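Local coordinates for protein 3-oxoadipate enol-lactonase (PDB 2XUA) that probably hydrolyses the enol-lactone of 3-oxoadipate in the bacterial breakdown of catechol, using an alpha/beta hydrolase fold with a divergent cap domain, at residues Glu133-Arg138 against Ser188-Ile193; Asn33-Asp38 against Glu184-Asn189; Gly98-Gly103 against Ala127-Pro132; Asp59-Gly64 against Gly71-Glu76. One frame throughout, in Å; residues are numbered along the deposited sequence.

Interaction 1. Residues Glu133-Arg138 against Ser188-Ile193; sequences EVWVPR and SNCEAI. With SHF (laevulinic acid), chain C.
Trp-135 and Cys-190 bring their CA atoms within 5.7 Å where two helices of the cap region, 132-145 and 183-195, run nearly antiparallel at an angle of 160°, their local axes 9.0 Å apart. The helix through 133-138 is kinked at Pro-137, whose nitrogen cannot bond to the preceding turn. No hydrogen bond crosses between the segments; sulfur, indole and alkyl groups fill the interface. Cys-190 SG sits 3.8 Å from Trp-135 CE3, approaching the six-membered ring obliquely as a sulfur-aromatic contact. At the other end of the ring, the CG2 branch of Ile-193 meets Trp-135 CZ2 at 3.6 Å, while Ile-193 CD1 lies 4.0 Å from Trp-135 CH2. Indole NE1 is bonded to the backbone oxygen of Ile-129, which helps to fix the ring's rotation.

Arg-138 leaves its helix with CG anti to the backbone N (chi1 -167°) and bends at chi3, laying its CD against Cys-190 SG at 3.5 Å and bringing the guanidinium up to the ligand. There Arg-138 NH2 makes a weak hydrogen bond of 3.4 Å to OH1 of laevulinic acid, which approaches the guanidinium at its edge. The apolar base of the arginine packs on sulfur while its polar end faces the ligand carboxylate, an arrangement that would probably stabilise negative charge there, although the bond is weak and Arg-157 NE also bonds to the ligand.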
# COMPACT_ATOMS: atom_id res chain seq x y z
N GLU B 133 17.97 -7.30 24.34
CA GLU B 133 16.92 -8.22 24.85
C GLU B 133 15.66 -8.15 23.98
O GLU B 133 14.86 -9.11 23.95
CB GLU B 133 16.58 -7.94 26.33
CG GLU B 133 17.72 -8.23 27.36
CD GLU B 133 19.00 -7.38 27.17
OE1 GLU B 133 18.88 -6.15 26.89
OE2 GLU B 133 20.15 -7.94 27.32
N VAL B 134 15.50 -7.06 23.23
CA VAL B 134 14.34 -6.96 22.32
C VAL B 134 14.76 -7.44 20.93
O VAL B 134 14.12 -8.30 20.36
CB VAL B 134 13.73 -5.51 22.27
CG1 VAL B 134 12.57 -5.46 21.23
CG2 VAL B 134 13.16 -5.11 23.60
N TRP B 135 15.87 -6.94 20.44
CA TRP B 135 16.21 -7.08 19.02
C TRP B 135 16.79 -8.41 18.67
O TRP B 135 16.68 -8.86 17.52
CB TRP B 135 17.23 -6.01 18.63
CG TRP B 135 16.64 -4.62 18.63
CD1 TRP B 135 17.04 -3.57 19.38
CD2 TRP B 135 15.52 -4.16 17.85
NE1 TRP B 135 16.27 -2.47 19.11
CE2 TRP B 135 15.31 -2.81 18.19
CE3 TRP B 135 14.68 -4.75 16.88
CZ2 TRP B 135 14.32 -2.05 17.60
CZ3 TRP B 135 13.70 -3.97 16.27
CH2 TRP B 135 13.52 -2.64 16.63
N VAL B 136 17.47 -9.04 19.64
CA VAL B 136 18.13 -10.31 19.31
C VAL B 136 17.09 -11.44 19.09
O VAL B 136 17.09 -12.10 18.04
CB VAL B 136 19.27 -10.64 20.33
CG1 VAL B 136 19.80 -12.07 20.15
CG2 VAL B 136 20.39 -9.67 20.17
N PRO B 137 16.14 -11.62 20.05
CA PRO B 137 15.03 -12.58 19.87
C PRO B 137 14.11 -12.21 18.72
O PRO B 137 13.54 -13.07 18.06
CB PRO B 137 14.21 -12.44 21.18
CG PRO B 137 15.11 -11.78 22.15
CD PRO B 137 16.13 -10.98 21.39
N ARG B 138 13.94 -10.93 18.47
CA ARG B 138 13.12 -10.49 17.37
C ARG B 138 13.61 -11.01 16.03
O ARG B 138 12.81 -11.54 15.22
CB ARG B 138 13.06 -8.97 17.35
CG ARG B 138 11.96 -8.46 16.41
CD ARG B 138 12.04 -6.97 16.32
NE ARG B 138 11.40 -6.15 17.36
CZ ARG B 138 10.45 -6.51 18.22
NH1 ARG B 138 9.99 -7.75 18.22
NH2 ARG B 138 9.97 -5.60 19.08
N SER B 188 17.72 -8.18 9.39
CA SER B 188 18.98 -7.44 9.25
C SER B 188 18.88 -6.01 9.74
O SER B 188 19.86 -5.43 10.17
CB SER B 188 19.49 -7.45 7.81
OG SER B 188 19.75 -8.79 7.42
N ASN B 189 17.68 -5.43 9.62
CA ASN B 189 17.41 -4.07 10.13
C ASN B 189 17.31 -4.13 11.63
O ASN B 189 17.77 -3.21 12.32
CB ASN B 189 16.14 -3.51 9.47
CG ASN B 189 16.42 -2.97 8.06
OD1 ASN B 189 17.14 -2.01 7.93
ND2 ASN B 189 15.91 -3.61 7.03
N CYS B 190 16.77 -5.21 12.18
CA CYS B 190 16.83 -5.36 13.64
C CYS B 190 18.26 -5.20 14.15
O CYS B 190 18.52 -4.45 15.09
CB CYS B 190 16.31 -6.73 14.05
SG CYS B 190 14.52 -6.95 13.83
N GLU B 191 19.16 -5.91 13.47
CA GLU B 191 20.59 -5.87 13.76
C GLU B 191 21.14 -4.46 13.64
O GLU B 191 21.76 -3.94 14.59
CB GLU B 191 21.32 -6.90 12.89
CG GLU B 191 21.03 -8.30 13.41
CD GLU B 191 21.32 -9.46 12.43
OE1 GLU B 191 21.31 -9.30 11.19
OE2 GLU B 191 21.47 -10.59 12.95
N ALA B 192 20.81 -3.78 12.52
CA ALA B 192 21.24 -2.39 12.40
C ALA B 192 20.84 -1.46 13.53
O ALA B 192 21.65 -0.61 13.96
CB ALA B 192 20.83 -1.77 11.02
N ILE B 193 19.55 -1.50 13.91
CA ILE B 193 19.04 -0.61 14.94
C ILE B 193 19.73 -0.97 16.30
O ILE B 193 20.13 -0.09 17.06
CB ILE B 193 17.51 -0.75 15.05
CG1 ILE B 193 16.82 -0.31 13.71
CG2 ILE B 193 16.99 -0.03 16.26
CD1 ILE B 193 15.50 -1.10 13.49
C4 SHF C . 9.01 -2.79 14.28
C5 SHF C . 8.76 -1.41 13.65
C3 SHF C . 9.48 -2.90 15.74
C2 SHF C . 9.18 -1.72 16.71
C1 SHF C . 9.15 -2.20 18.22
O4 SHF C . 8.79 -3.82 13.61
O1 SHF C . 8.01 -2.42 18.66
OH1 SHF C . 10.21 -2.24 18.94

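Interaction 2. Residues Asn33-Asp38 against Glu184-Asn189; sequences NSLGTD and EGYASN. With SHF (laevulinic acid), chain C.
Leu-35 and Tyr-186 are pressed unusually close, with Leu-35 CG only 3.3 Å from Tyr-186 CE1, at a point where the catalytic core of the alpha/beta hydrolase fold meets its cap. Residues 184-189 belong to helix 183-195, and residues 33-38 form the loop after strand 28-32. A type II beta turn from Ser-34 to Thr-37 presents Leu-35 and Gly-36 to the helix. Ser-34 O accepts from both the backbone N and the hydroxyl of Thr-37, the bond from Thr-37 OG1 to Ser-34 O being 2.7 Å, so the turn is closed by a side chain as well as by the backbone. Gly-36 takes a positive phi of 77° at the third position of this turn, and its CA lies at the edge of the tyrosine ring; its N is bonded to His-63 NE2.

The leucine and tyrosine side chains cross at about a right angle. With CG of Leu-35 anti to the backbone N (chi1 -177°), its two methyls part company: CD1 passes Asn-189 CB at 3.5 Å, whereas CD2 turns to laevulinic acid, 3.6 Å from O4. Tyr-186 also has CG anti to its backbone N, which sends the ring out from the helix, where it also touches Leu-150 and Val-154 of helix 147-154. Leu-35, Ser-34 and Tyr-186 all line the ligand pocket, so the loop and the cap helix each supply part of its wall. At the edge of the tyrosine ring, Tyr-186 OH donates a hydrogen bond of 2.7 Å to the ketone oxygen O4 of the ligand.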
# COMPACT_ATOMS: atom_id res chain seq x y z
N ASN B 33 11.02 5.53 6.70
CA ASN B 33 9.94 4.69 7.26
C ASN B 33 10.42 3.94 8.55
O ASN B 33 11.61 3.83 8.86
CB ASN B 33 9.55 3.55 6.30
CG ASN B 33 9.23 4.01 4.88
OD1 ASN B 33 9.24 3.20 3.94
ND2 ASN B 33 8.99 5.27 4.70
N SER B 34 9.43 3.43 9.26
CA SER B 34 9.66 2.51 10.40
C SER B 34 10.00 1.11 9.93
O SER B 34 9.57 0.67 8.83
CB SER B 34 8.33 2.42 11.17
OG SER B 34 8.59 1.88 12.50
N LEU B 35 10.72 0.35 10.78
CA LEU B 35 10.84 -1.09 10.56
C LEU B 35 9.50 -1.80 10.31
O LEU B 35 8.57 -1.64 11.07
CB LEU B 35 11.57 -1.73 11.77
CG LEU B 35 11.86 -3.20 11.73
CD1 LEU B 35 12.87 -3.50 10.64
CD2 LEU B 35 12.36 -3.58 13.12
N GLY B 36 9.44 -2.67 9.27
CA GLY B 36 8.24 -3.44 8.95
C GLY B 36 7.16 -2.61 8.25
O GLY B 36 6.02 -3.05 8.17
N THR B 37 7.51 -1.42 7.72
CA THR B 37 6.53 -0.63 6.93
C THR B 37 7.11 -0.40 5.54
O THR B 37 8.27 -0.67 5.29
CB THR B 37 6.20 0.73 7.57
OG1 THR B 37 7.37 1.54 7.55
CG2 THR B 37 5.76 0.56 9.03
N ASP B 38 6.30 0.13 4.65
CA ASP B 38 6.83 0.60 3.39
C ASP B 38 6.37 2.03 3.20
O ASP B 38 5.78 2.62 4.10
CB ASP B 38 6.43 -0.30 2.23
CG ASP B 38 4.97 -0.19 1.83
OD1 ASP B 38 4.22 0.55 2.45
OD2 ASP B 38 4.57 -0.86 0.84
N GLU B 184 14.40 -11.90 6.23
CA GLU B 184 15.85 -11.66 6.34
C GLU B 184 16.12 -10.16 6.33
O GLU B 184 16.89 -9.66 7.16
CB GLU B 184 16.66 -12.38 5.21
CG GLU B 184 18.14 -12.07 5.26
CD GLU B 184 18.80 -12.32 6.62
OE1 GLU B 184 19.81 -11.65 6.92
OE2 GLU B 184 18.30 -13.17 7.41
N GLY B 185 15.43 -9.44 5.42
CA GLY B 185 15.53 -7.97 5.36
C GLY B 185 15.16 -7.35 6.69
O GLY B 185 15.83 -6.47 7.19
N TYR B 186 14.05 -7.79 7.25
CA TYR B 186 13.56 -7.27 8.54
C TYR B 186 14.56 -7.59 9.68
O TYR B 186 14.99 -6.71 10.41
CB TYR B 186 12.23 -7.95 8.85
CG TYR B 186 11.61 -7.51 10.14
CD1 TYR B 186 10.74 -6.41 10.19
CD2 TYR B 186 11.91 -8.18 11.35
CE1 TYR B 186 10.12 -6.02 11.39
CE2 TYR B 186 11.33 -7.77 12.57
CZ TYR B 186 10.43 -6.70 12.59
OH TYR B 186 9.85 -6.27 13.78
N ALA B 187 14.92 -8.86 9.83
CA ALA B 187 15.96 -9.21 10.82
C ALA B 187 17.27 -8.40 10.62
O ALA B 187 17.89 -7.95 11.59
CB ALA B 187 16.23 -10.72 10.74
N SER B 188 17.72 -8.18 9.39
CA SER B 188 18.98 -7.44 9.25
C SER B 188 18.88 -6.01 9.74
O SER B 188 19.86 -5.43 10.17
CB SER B 188 19.49 -7.45 7.81
OG SER B 188 19.75 -8.79 7.42
N ASN B 189 17.68 -5.43 9.62
CA ASN B 189 17.41 -4.07 10.13
C ASN B 189 17.31 -4.13 11.63
O ASN B 189 17.77 -3.21 12.32
CB ASN B 189 16.14 -3.51 9.47
CG ASN B 189 16.42 -2.97 8.06
OD1 ASN B 189 17.14 -2.01 7.93
ND2 ASN B 189 15.91 -3.61 7.03
C4 SHF C . 9.01 -2.79 14.28
C5 SHF C . 8.76 -1.41 13.65
C3 SHF C . 9.48 -2.90 15.74
C2 SHF C . 9.18 -1.72 16.71
C1 SHF C . 9.15 -2.20 18.22
O4 SHF C . 8.79 -3.82 13.61
O1 SHF C . 8.01 -2.42 18.66
OH1 SHF C . 10.21 -2.24 18.94

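Interaction 3. Residues Gly98-Gly103 against Ala127-Pro132; sequences GLSMGG and ARIGSP
The sharp turn that joins strand 94-99 to helix 101-112 has the form of a nucleophile elbow, with Ser-100 at its apex in a GxSxG sequence, and Ile-129 packs against it from the loop leading to helix 132-145. Ser-100 has the strained backbone expected of such an elbow, phi 55° and psi -116°, and its geometry with His-244 and Asp-217 is consistent with a catalytic triad.

A single methyl makes the contact. Ile-129 CD1 lies 3.5 Å from Ser-100 O and 3.9 Å from Ser-100 OG, and it is also 3.9 Å from the backbone N of Met-101, a selenomethionine here. The isoleucine reaches this spot because CG1 is anti to its carbonyl carbon (chi1 -61°), while its side chain also touches Ile-193 of helix 183-195. Thr-125 OG1 hydrogen-bonds to Ser-100 O. Within the elbow, Gly-102 N bonds to Leu-99 O at 2.9 Å.

No hydrogen bond joins the two segments. The contact is van der Waals packing: the methyl offers no donor or acceptor, so it can lie beside Ser-100 without competing for its polar atoms, leaving Ser-100 O to Thr-125 OG1.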
# COMPACT_ATOMS: atom_id res chain seq x y z
N GLY B 98 11.69 11.32 9.76
CA GLY B 98 11.84 9.87 9.86
C GLY B 98 11.14 9.41 11.10
O GLY B 98 11.10 10.16 12.09
N LEU B 99 10.54 8.23 11.02
CA LEU B 99 9.80 7.68 12.11
C LEU B 99 10.48 6.39 12.57
O LEU B 99 10.77 5.54 11.77
CB LEU B 99 8.34 7.41 11.75
CG LEU B 99 7.40 7.16 12.95
CD1 LEU B 99 6.01 7.79 12.74
CD2 LEU B 99 7.26 5.71 13.31
N SER B 100 10.71 6.30 13.89
CA SER B 100 11.43 5.19 14.54
C SER B 100 12.84 4.92 13.98
O SER B 100 13.67 5.81 14.09
CB SER B 100 10.57 3.90 14.67
OG SER B 100 11.19 3.15 15.74
N MSE B 101 13.12 3.76 13.37
CA MSE B 101 14.45 3.64 12.65
C MSE B 101 14.67 4.75 11.60
O MSE B 101 15.81 5.10 11.32
CB MSE B 101 14.64 2.31 11.97
CG MSE B 101 13.84 2.22 10.69
SE MSE B 101 14.09 0.56 9.87
CE MSE B 101 16.01 0.67 9.33
N GLY B 102 13.57 5.33 11.07
CA GLY B 102 13.71 6.50 10.19
C GLY B 102 14.21 7.72 10.95
O GLY B 102 15.07 8.47 10.45
N GLY B 103 13.69 7.91 12.16
CA GLY B 103 14.16 9.03 13.01
C GLY B 103 15.61 8.81 13.38
O GLY B 103 16.40 9.76 13.35
N ALA B 127 17.85 8.12 20.21
CA ALA B 127 19.22 7.99 19.67
C ALA B 127 19.79 6.57 19.84
O ALA B 127 20.79 6.21 19.19
CB ALA B 127 20.15 9.04 20.28
N ARG B 128 19.14 5.79 20.72
CA ARG B 128 19.35 4.35 20.89
C ARG B 128 17.95 3.72 21.14
O ARG B 128 17.26 4.01 22.14
CB ARG B 128 20.45 4.04 21.96
CG ARG B 128 20.35 2.72 22.75
CD ARG B 128 20.21 1.54 21.88
NE ARG B 128 20.84 0.31 22.36
CZ ARG B 128 20.65 -0.89 21.79
NH1 ARG B 128 19.82 -1.00 20.74
NH2 ARG B 128 21.28 -1.95 22.22
N ILE B 129 17.48 2.95 20.15
CA ILE B 129 16.12 2.34 20.18
C ILE B 129 16.24 0.91 20.72
O ILE B 129 17.02 0.07 20.23
CB ILE B 129 15.42 2.37 18.78
CG1 ILE B 129 15.25 3.80 18.30
CG2 ILE B 129 14.03 1.65 18.80
CD1 ILE B 129 14.92 3.90 16.79
N GLY B 130 15.45 0.67 21.76
CA GLY B 130 15.29 -0.64 22.38
C GLY B 130 16.59 -1.14 22.99
O GLY B 130 17.37 -0.36 23.54
N SER B 131 16.84 -2.44 22.86
CA SER B 131 17.97 -3.08 23.60
C SER B 131 18.21 -4.46 23.03
O SER B 131 17.36 -4.96 22.27
CB SER B 131 17.59 -3.21 25.07
OG SER B 131 16.59 -4.18 25.16
N PRO B 132 19.36 -5.12 23.38
CA PRO B 132 19.63 -6.42 22.77
C PRO B 132 18.55 -7.45 23.14
O PRO B 132 18.23 -8.34 22.33
CB PRO B 132 21.00 -6.79 23.33
CG PRO B 132 21.65 -5.40 23.59
CD PRO B 132 20.53 -4.58 24.12

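Interaction 4. Residues Asp59-Gly64 against Gly71-Glu76; sequences DTRGHG and GPYTIE
Arg-61 lies across Tyr-73, and the main attraction between them is CH-pi. Arg-61 CD stands 3.5 Å from the ring centroid, almost directly above it and 14° off the normal, with CG next to it near CD2 and CE2. The chain reaches over the ring from a first torsion of 54°, which sets CG between the backbone N and the carbonyl carbon, and then bends at chi3. The guanidinium is turned steeply to the ring, the planes 79° apart, and its CZ is 5.1 Å from the centroid, so any cation-pi term is weak at best. The charge has a firmer partner in Asp-81, which forms a salt bridge with Arg-61 NE.

Van der Waals contact is completed by Gly-62, whose CA comes within 3.9 Å of Tyr-73 OH. That hydroxyl is hydrogen-bonded to Pro-69 O, which holds the outer end of the ring.

Hydrogen bonds shape the arginine's own loop, a type II beta turn from Thr-60 to His-63 closed by the backbone bond from His-63 N to Thr-60 O. His-63 ND1 donates to Arg-61 O at 3.1 Å, with the oxygen lying near the imidazole plane but the nitrogen well above the carbonyl plane. The same oxygen accepts from Asn-189 ND2 of the cap helix, and His-63 NE2 bonds to Gly-36 N.

The arginine is therefore divided in its chemistry: its methylenes are buried on an aromatic face while its charge is probably balanced largely by the salt bridge from Arg-61 NE to Asp-81.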
# COMPACT_ATOMS: atom_id res chain seq x y z
N ASP B 59 11.41 2.92 -0.01
CA ASP B 59 11.39 1.70 0.79
C ASP B 59 12.81 1.45 1.28
O ASP B 59 13.75 1.23 0.48
CB ASP B 59 10.85 0.53 -0.03
CG ASP B 59 9.32 0.61 -0.20
OD1 ASP B 59 8.70 1.41 0.48
OD2 ASP B 59 8.71 -0.13 -0.99
N THR B 60 12.95 1.47 2.59
CA THR B 60 14.27 1.17 3.20
C THR B 60 14.76 -0.20 2.71
O THR B 60 13.97 -1.08 2.42
CB THR B 60 14.08 1.16 4.74
OG1 THR B 60 13.59 2.44 5.18
CG2 THR B 60 15.44 0.85 5.49
N ARG B 61 16.06 -0.41 2.60
CA ARG B 61 16.54 -1.74 2.20
C ARG B 61 15.89 -2.82 3.09
O ARG B 61 15.62 -2.61 4.26
CB ARG B 61 18.08 -1.84 2.31
CG ARG B 61 18.61 -1.46 3.66
CD ARG B 61 20.12 -2.00 3.73
NE ARG B 61 20.97 -1.24 2.80
CZ ARG B 61 22.13 -1.66 2.29
NH1 ARG B 61 22.62 -2.85 2.61
NH2 ARG B 61 22.82 -0.85 1.48
N GLY B 62 15.64 -3.96 2.49
CA GLY B 62 14.98 -5.07 3.16
C GLY B 62 13.47 -4.95 3.23
O GLY B 62 12.85 -5.84 3.81
N HIS B 63 12.90 -3.85 2.70
CA HIS B 63 11.44 -3.56 2.85
C HIS B 63 10.75 -3.32 1.51
O HIS B 63 11.38 -2.96 0.50
CB HIS B 63 11.20 -2.30 3.70
CG HIS B 63 11.57 -2.45 5.16
ND1 HIS B 63 12.88 -2.41 5.60
CD2 HIS B 63 10.80 -2.64 6.26
CE1 HIS B 63 12.90 -2.58 6.91
NE2 HIS B 63 11.65 -2.71 7.34
N GLY B 64 9.44 -3.53 1.52
CA GLY B 64 8.59 -3.00 0.50
C GLY B 64 9.01 -3.60 -0.81
O GLY B 64 9.09 -4.85 -0.92
N GLY B 71 22.43 -9.25 4.89
CA GLY B 71 22.64 -8.63 6.20
C GLY B 71 23.77 -9.28 7.00
O GLY B 71 24.35 -10.26 6.52
N PRO B 72 24.08 -8.75 8.21
CA PRO B 72 23.35 -7.70 8.93
C PRO B 72 23.43 -6.36 8.19
O PRO B 72 24.29 -6.22 7.34
CB PRO B 72 24.13 -7.56 10.22
CG PRO B 72 25.54 -7.84 9.83
CD PRO B 72 25.40 -9.00 8.82
N TYR B 73 22.56 -5.40 8.51
CA TYR B 73 22.70 -4.06 7.93
C TYR B 73 23.26 -3.18 8.99
O TYR B 73 23.28 -3.52 10.20
CB TYR B 73 21.37 -3.47 7.42
CG TYR B 73 20.65 -4.31 6.42
CD1 TYR B 73 21.33 -5.17 5.57
CD2 TYR B 73 19.27 -4.20 6.26
CE1 TYR B 73 20.65 -5.94 4.65
CE2 TYR B 73 18.60 -4.94 5.34
CZ TYR B 73 19.28 -5.82 4.52
OH TYR B 73 18.58 -6.58 3.62
N THR B 74 23.72 -2.02 8.58
CA THR B 74 24.27 -1.10 9.54
C THR B 74 23.63 0.24 9.34
O THR B 74 23.12 0.52 8.24
CB THR B 74 25.80 -0.96 9.37
OG1 THR B 74 26.08 -0.33 8.11
CG2 THR B 74 26.48 -2.36 9.41
N ILE B 75 23.69 1.07 10.39
CA ILE B 75 23.23 2.48 10.34
C ILE B 75 23.97 3.30 9.24
O ILE B 75 23.36 4.22 8.62
CB ILE B 75 23.26 3.15 11.73
CG1 ILE B 75 22.52 4.50 11.76
CG2 ILE B 75 24.77 3.36 12.25
CD1 ILE B 75 21.02 4.44 11.38
N GLU B 76 25.23 2.91 8.96
CA GLU B 76 25.99 3.49 7.83
C GLU B 76 25.46 3.06 6.48
O GLU B 76 25.55 3.83 5.50
CB GLU B 76 27.51 3.15 7.86
CG GLU B 76 28.25 3.75 9.03
CD GLU B 76 28.01 3.03 10.35
OE1 GLU B 76 27.81 1.81 10.33
OE2 GLU B 76 28.00 3.70 11.41

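In the fold
Helix 183-195 connects interactions 1 and 2, whose centres lie 10 Å apart and which share Ser-188 and Asn-189. Both touch laevulinic acid, and Leu-35 CD2 of interaction 2 packs 3.4 Å from Trp-135 CZ3 of interaction 1. Interaction 4, centred about 7 Å from interaction 2, meets the same helix through Asn-189 ND2, 3.0 Å from Arg-61 O. Interaction 3 brings in the probable nucleophile: the side chain of Ser-100 is about 5 Å from the ligand, and Ser-34 OG approaches Ser-100 CB at 3.6 Å. Interactions 1 and 2 supply pocket residues from cap and core, with this serine beside them, while interaction 4 lies farther off, Gly-62 being about 12 Å from the ligand.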